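Local coordinates for protein bottromycin amidohydrolase (Streptomyces purpureus, PDB 6I5S) that probably acts as the gatekeeper of bottromycin biosynthesis, a zinc-binding amidohydrolase specific for thiazoline-containing intermediates, at residues D102-V111 with V355-E363. Numbering follows the deposited sequence.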
ATOM      1  N   ASP A 102      -1.738   3.222 -11.976  1.00 29.21           N
ATOM      2  CA  ASP A 102      -1.681   2.815 -10.576  1.00 27.89           C
ATOM      3  C   ASP A 102      -2.518   3.729  -9.691  1.00 28.64           C
ATOM      4  O   ASP A 102      -3.163   3.264  -8.749  1.00 27.85           O
ATOM      5  CB  ASP A 102      -0.234   2.830 -10.078  1.00 24.68           C
ATOM      6  CG  ASP A 102       0.711   2.020 -10.934  1.00 34.19           C
ATOM      7  OD1 ASP A 102       0.262   1.104 -11.652  1.00 34.34           O
ATOM      8  OD2 ASP A 102       1.958   2.238 -10.855  1.00 32.27           O
ATOM      9  N   LEU A 103      -2.452   5.046  -9.922  1.00 25.78           N
ATOM     10  CA  LEU A 103      -3.187   5.982  -9.087  1.00 28.79           C
ATOM     11  C   LEU A 103      -4.689   5.729  -9.189  1.00 26.71           C
ATOM     12  O   LEU A 103      -5.408   5.728  -8.181  1.00 27.46           O
ATOM     13  CB  LEU A 103      -2.832   7.421  -9.505  1.00 28.52           C
ATOM     14  CG  LEU A 103      -1.366   7.882  -9.248  1.00 27.53           C
ATOM     15  CD1 LEU A 103      -1.155   9.241  -9.870  1.00 32.55           C
ATOM     16  CD2 LEU A 103      -1.088   7.925  -7.774  1.00 29.82           C
ATOM     17  N   VAL A 104      -5.175   5.476 -10.402  1.00 27.80           N
ATOM     18  CA  VAL A 104      -6.595   5.193 -10.600  1.00 28.11           C
ATOM     19  C   VAL A 104      -6.992   3.877  -9.958  1.00 26.58           C
ATOM     20  O   VAL A 104      -8.030   3.795  -9.292  1.00 28.65           O
ATOM     21  CB  VAL A 104      -6.944   5.233 -12.105  1.00 29.26           C
ATOM     22  CG1 VAL A 104      -8.396   4.721 -12.291  1.00 27.70           C
ATOM     23  CG2 VAL A 104      -6.777   6.666 -12.687  1.00 28.62           C
ATOM     24  N   GLY A 105      -6.158   2.837 -10.111  1.00 26.76           N
ATOM     25  CA  GLY A 105      -6.433   1.557  -9.467  1.00 26.72           C
ATOM     26  C   GLY A 105      -6.569   1.680  -7.965  1.00 30.16           C
ATOM     27  O   GLY A 105      -7.507   1.138  -7.366  1.00 25.83           O
ATOM     28  N   LEU A 106      -5.661   2.440  -7.329  1.00 26.18           N
ATOM     29  CA  LEU A 106      -5.779   2.638  -5.891  1.00 22.92           C
ATOM     30  C   LEU A 106      -7.097   3.310  -5.523  1.00 24.27           C
ATOM     31  O   LEU A 106      -7.812   2.805  -4.638  1.00 27.51           O
ATOM     32  CB  LEU A 106      -4.581   3.429  -5.355  1.00 25.47           C
ATOM     33  CG  LEU A 106      -3.242   2.710  -5.456  1.00 25.40           C
ATOM     34  CD1 LEU A 106      -2.105   3.657  -5.130  1.00 27.12           C
ATOM     35  CD2 LEU A 106      -3.166   1.487  -4.556  1.00 24.02           C
ATOM     36  N   LEU A 107      -7.446   4.444  -6.202  1.00 24.69           N
ATOM     37  CA  LEU A 107      -8.640   5.196  -5.838  1.00 26.04           C
ATOM     38  C   LEU A 107      -9.883   4.337  -5.959  1.00 25.83           C
ATOM     39  O   LEU A 107     -10.770   4.375  -5.111  1.00 27.44           O
ATOM     40  CB  LEU A 107      -8.801   6.401  -6.763  1.00 27.99           C
ATOM     41  CG  LEU A 107      -7.826   7.540  -6.492  1.00 34.04           C
ATOM     42  CD1 LEU A 107      -8.058   8.585  -7.599  1.00 37.61           C
ATOM     43  CD2 LEU A 107      -8.072   8.104  -5.108  1.00 37.80           C
ATOM     44  N   VAL A 108      -9.968   3.589  -7.043  1.00 26.40           N
ATOM     45  CA  VAL A 108     -11.159   2.767  -7.309  1.00 33.21           C
ATOM     46  C   VAL A 108     -11.387   1.761  -6.188  1.00 28.05           C
ATOM     47  O   VAL A 108     -12.526   1.360  -5.916  1.00 29.52           O
ATOM     48  CB  VAL A 108     -10.971   2.069  -8.680  1.00 30.84           C
ATOM     49  CG1 VAL A 108     -11.786   0.805  -8.777  1.00 48.25           C
ATOM     50  CG2 VAL A 108     -11.296   3.040  -9.796  1.00 35.23           C
ATOM     51  N   HIS A 109     -10.317   1.360  -5.499  1.00 24.42           N
ATOM     52  CA  HIS A 109     -10.401   0.361  -4.458  1.00 28.34           C
ATOM     53  C   HIS A 109     -10.371   0.962  -3.067  1.00 27.22           C
ATOM     54  O   HIS A 109     -10.214   0.209  -2.091  1.00 25.81           O
ATOM     55  CB  HIS A 109      -9.302  -0.701  -4.643  1.00 27.53           C
ATOM     56  CG  HIS A 109      -9.554  -1.528  -5.858  1.00 25.00           C
ATOM     57  ND1 HIS A 109      -9.145  -1.151  -7.114  1.00 26.15           N
ATOM     58  CD2 HIS A 109     -10.243  -2.693  -6.015  1.00 29.31           C
ATOM     59  CE1 HIS A 109      -9.595  -2.025  -8.004  1.00 29.64           C
ATOM     60  NE2 HIS A 109     -10.262  -2.971  -7.364  1.00 28.47           N
ATOM     61  N   GLY A 110     -10.608   2.277  -2.967  1.00 25.38           N
ATOM     62  CA  GLY A 110     -10.746   2.947  -1.683  1.00 28.39           C
ATOM     63  C   GLY A 110      -9.442   3.387  -1.060  1.00 25.82           C
ATOM     64  O   GLY A 110      -9.424   3.807   0.101  1.00 24.54           O
ATOM     65  N   VAL A 111      -8.353   3.249  -1.790  1.00 25.35           N
ATOM     66  CA  VAL A 111      -7.022   3.610  -1.291  1.00 26.10           C
ATOM     67  C   VAL A 111      -6.789   5.082  -1.620  1.00 24.83           C
ATOM     68  O   VAL A 111      -6.612   5.458  -2.794  1.00 26.42           O
ATOM     69  CB  VAL A 111      -5.941   2.737  -1.908  1.00 24.63           C
ATOM     70  CG1 VAL A 111      -4.564   3.206  -1.370  1.00 24.86           C
ATOM     71  CG2 VAL A 111      -6.125   1.268  -1.586  1.00 28.40           C
ATOM     72  N   VAL A 355      -1.385  -6.064  -8.777  1.00 25.32           N
ATOM     73  CA  VAL A 355      -2.009  -4.951  -9.494  1.00 24.30           C
ATOM     74  C   VAL A 355      -2.440  -3.906  -8.482  1.00 27.25           C
ATOM     75  O   VAL A 355      -3.218  -4.201  -7.571  1.00 25.47           O
ATOM     76  CB  VAL A 355      -3.212  -5.423 -10.324  1.00 28.22           C
ATOM     77  CG1 VAL A 355      -3.913  -4.223 -11.058  1.00 30.80           C
ATOM     78  CG2 VAL A 355      -2.788  -6.462 -11.365  1.00 31.71           C
ATOM     79  N   ALA A 356      -1.962  -2.667  -8.665  1.00 27.50           N
ATOM     80  CA  ALA A 356      -2.365  -1.565  -7.785  1.00 25.51           C
ATOM     81  C   ALA A 356      -3.895  -1.459  -7.691  1.00 22.98           C
ATOM     82  O   ALA A 356      -4.592  -1.272  -8.692  1.00 27.12           O
ATOM     83  CB  ALA A 356      -1.783  -0.225  -8.298  1.00 28.05           C
ATOM     84  N   GLY A 357      -4.407  -1.518  -6.472  1.00 27.36           N
ATOM     85  CA  GLY A 357      -5.832  -1.501  -6.249  1.00 24.24           C
ATOM     86  C   GLY A 357      -6.357  -2.847  -5.761  1.00 23.52           C
ATOM     87  O   GLY A 357      -6.547  -3.077  -4.550  1.00 29.69           O
ATOM     88  N   PRO A 358      -6.586  -3.785  -6.679  1.00 25.13           N
ATOM     89  CA  PRO A 358      -7.076  -5.106  -6.222  1.00 25.49           C
ATOM     90  C   PRO A 358      -6.119  -5.803  -5.278  1.00 25.20           C
ATOM     91  O   PRO A 358      -6.573  -6.495  -4.370  1.00 26.06           O
ATOM     92  CB  PRO A 358      -7.243  -5.899  -7.530  1.00 30.81           C
ATOM     93  CG  PRO A 358      -7.199  -4.894  -8.613  1.00 32.61           C
ATOM     94  CD  PRO A 358      -6.448  -3.720  -8.136  1.00 25.63           C
ATOM     95  N   SER A 359      -4.810  -5.613  -5.461  1.00 25.79           N
ATOM     96  CA  SER A 359      -3.814  -6.283  -4.614  1.00 25.15           C
ATOM     97  C   SER A 359      -3.943  -5.850  -3.156  1.00 26.95           C
ATOM     98  O   SER A 359      -3.575  -6.614  -2.234  1.00 28.78           O
ATOM     99  CB  SER A 359      -2.391  -6.001  -5.117  1.00 29.35           C
ATOM    100  OG  SER A 359      -2.054  -4.625  -5.097  1.00 26.94           O
ATOM    101  N   PHE A 360      -4.426  -4.633  -2.927  1.00 24.40           N
ATOM    102  CA  PHE A 360      -4.657  -4.185  -1.556  1.00 25.67           C
ATOM    103  C   PHE A 360      -5.646  -5.121  -0.859  1.00 26.06           C
ATOM    104  O   PHE A 360      -5.436  -5.550   0.289  1.00 25.26           O
ATOM    105  CB  PHE A 360      -5.174  -2.749  -1.544  1.00 22.25           C
ATOM    106  CG  PHE A 360      -5.331  -2.188  -0.177  1.00 21.12           C
ATOM    107  CD1 PHE A 360      -4.212  -1.776   0.500  1.00 26.45           C
ATOM    108  CD2 PHE A 360      -6.551  -2.169   0.467  1.00 25.39           C
ATOM    109  CE1 PHE A 360      -4.298  -1.274   1.797  1.00 25.76           C
ATOM    110  CE2 PHE A 360      -6.656  -1.642   1.759  1.00 26.75           C
ATOM    111  CZ  PHE A 360      -5.516  -1.216   2.426  1.00 26.15           C
ATOM    112  N   HIS A 361      -6.754  -5.417  -1.537  1.00 24.33           N
ATOM    113  CA  HIS A 361      -7.747  -6.337  -0.994  1.00 27.30           C
ATOM    114  C   HIS A 361      -7.248  -7.770  -0.981  1.00 27.14           C
ATOM    115  O   HIS A 361      -7.684  -8.541  -0.127  1.00 25.36           O
ATOM    116  CB  HIS A 361      -9.068  -6.110  -1.758  1.00 27.47           C
ATOM    117  CG  HIS A 361      -9.586  -4.738  -1.497  1.00 25.73           C
ATOM    118  ND1 HIS A 361     -10.195  -4.416  -0.300  1.00 29.26           N
ATOM    119  CD2 HIS A 361      -9.420  -3.581  -2.174  1.00 26.01           C
ATOM    120  CE1 HIS A 361     -10.441  -3.112  -0.293  1.00 30.02           C
ATOM    121  NE2 HIS A 361      -9.958  -2.582  -1.405  1.00 29.51           N
ATOM    122  N   LYS A 362      -6.361  -8.147  -1.894  1.00 24.89           N
ATOM    123  CA  LYS A 362      -5.713  -9.458  -1.763  1.00 26.12           C
ATOM    124  C   LYS A 362      -4.878  -9.552  -0.499  1.00 24.87           C
ATOM    125  O   LYS A 362      -4.813 -10.629   0.131  1.00 24.83           O
ATOM    126  CB  LYS A 362      -4.845  -9.766  -2.966  1.00 25.07           C
ATOM    127  CG  LYS A 362      -5.597 -10.016  -4.259  1.00 29.48           C
ATOM    128  CD  LYS A 362      -4.685 -10.716  -5.229  1.00 36.54           C
ATOM    129  CE  LYS A 362      -5.338 -10.932  -6.548  1.00 34.96           C
ATOM    130  NZ  LYS A 362      -4.535 -11.849  -7.423  1.00 36.19           N
ATOM    131  N   GLU A 363      -4.253  -8.443  -0.091  1.00 25.00           N
ATOM    132  CA  GLU A 363      -3.449  -8.480   1.119  1.00 26.08           C
ATOM    133  C   GLU A 363      -4.345  -8.526   2.347  1.00 27.22           C
ATOM    134  O   GLU A 363      -4.041  -9.253   3.292  1.00 27.91           O
ATOM    135  CB  GLU A 363      -2.522  -7.271   1.184  1.00 24.99           C
ATOM    136  CG  GLU A 363      -1.599  -7.248   2.452  1.00 28.29           C
ATOM    137  CD  GLU A 363      -0.614  -8.339   2.499  1.00 41.61           C
ATOM    138  OE1 GLU A 363      -0.601  -9.145   1.539  1.00 40.43           O
ATOM    139  OE2 GLU A 363       0.172  -8.428   3.533  1.00 35.61           O
TER
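H109 lays one face of its imidazole against G357 and P358, and this is the close-packed part of the contact. The C of G357 sits 3.4 Å above the ring plane towards its rim, while P358 CD makes a CH-pi contact over the face, 3.9 Å from the ring centroid. Rotation of the ring is fixed by H109 ND1, which donates to G105 O one helical turn back (2.8 Å), the acceptor lying in the ring plane. Backbones close up alongside through two CA-H...O contacts, G105 CA to A356 O (3.5 Å) and G357 CA to G105 O (3.3 Å), so G105 O meets both H109 ND1 and G357 CA. A side-chain CB would clash at G105 or G357, and at G357's backbone angles it would also press on A356 O. Helix 100-108 is the crossover helix of a beta-alpha-beta unit between parallel neighbouring strands 84-95 and 111-116, consistent with the alpha/beta barrel of the amidohydrolase superfamily; it meets the start of helix 358-369 here. A Schellman motif, with positive-phi G110 as C-prime, ends the first helix; just before G110, H109 O accepts a nearly straight hydrogen bond from H361 NE2 (2.9 Å), in the carbonyl plane and on a lone pair. H361 ND1 binds a glycerol, probably from crystallisation. Replacing H109 with an alanine would probably open a gap over G357 and P358 and leave G105 O without its side-chain donor. Packing is looser at L106, whose CG stays 4.3 Å from A356 CB. Separately, V111 CG2 makes a CH-pi contact over one face of F360, whose CG lies anti to the backbone N (chi1 -175°), placing the ring where it also touches D92 of strand 84-95.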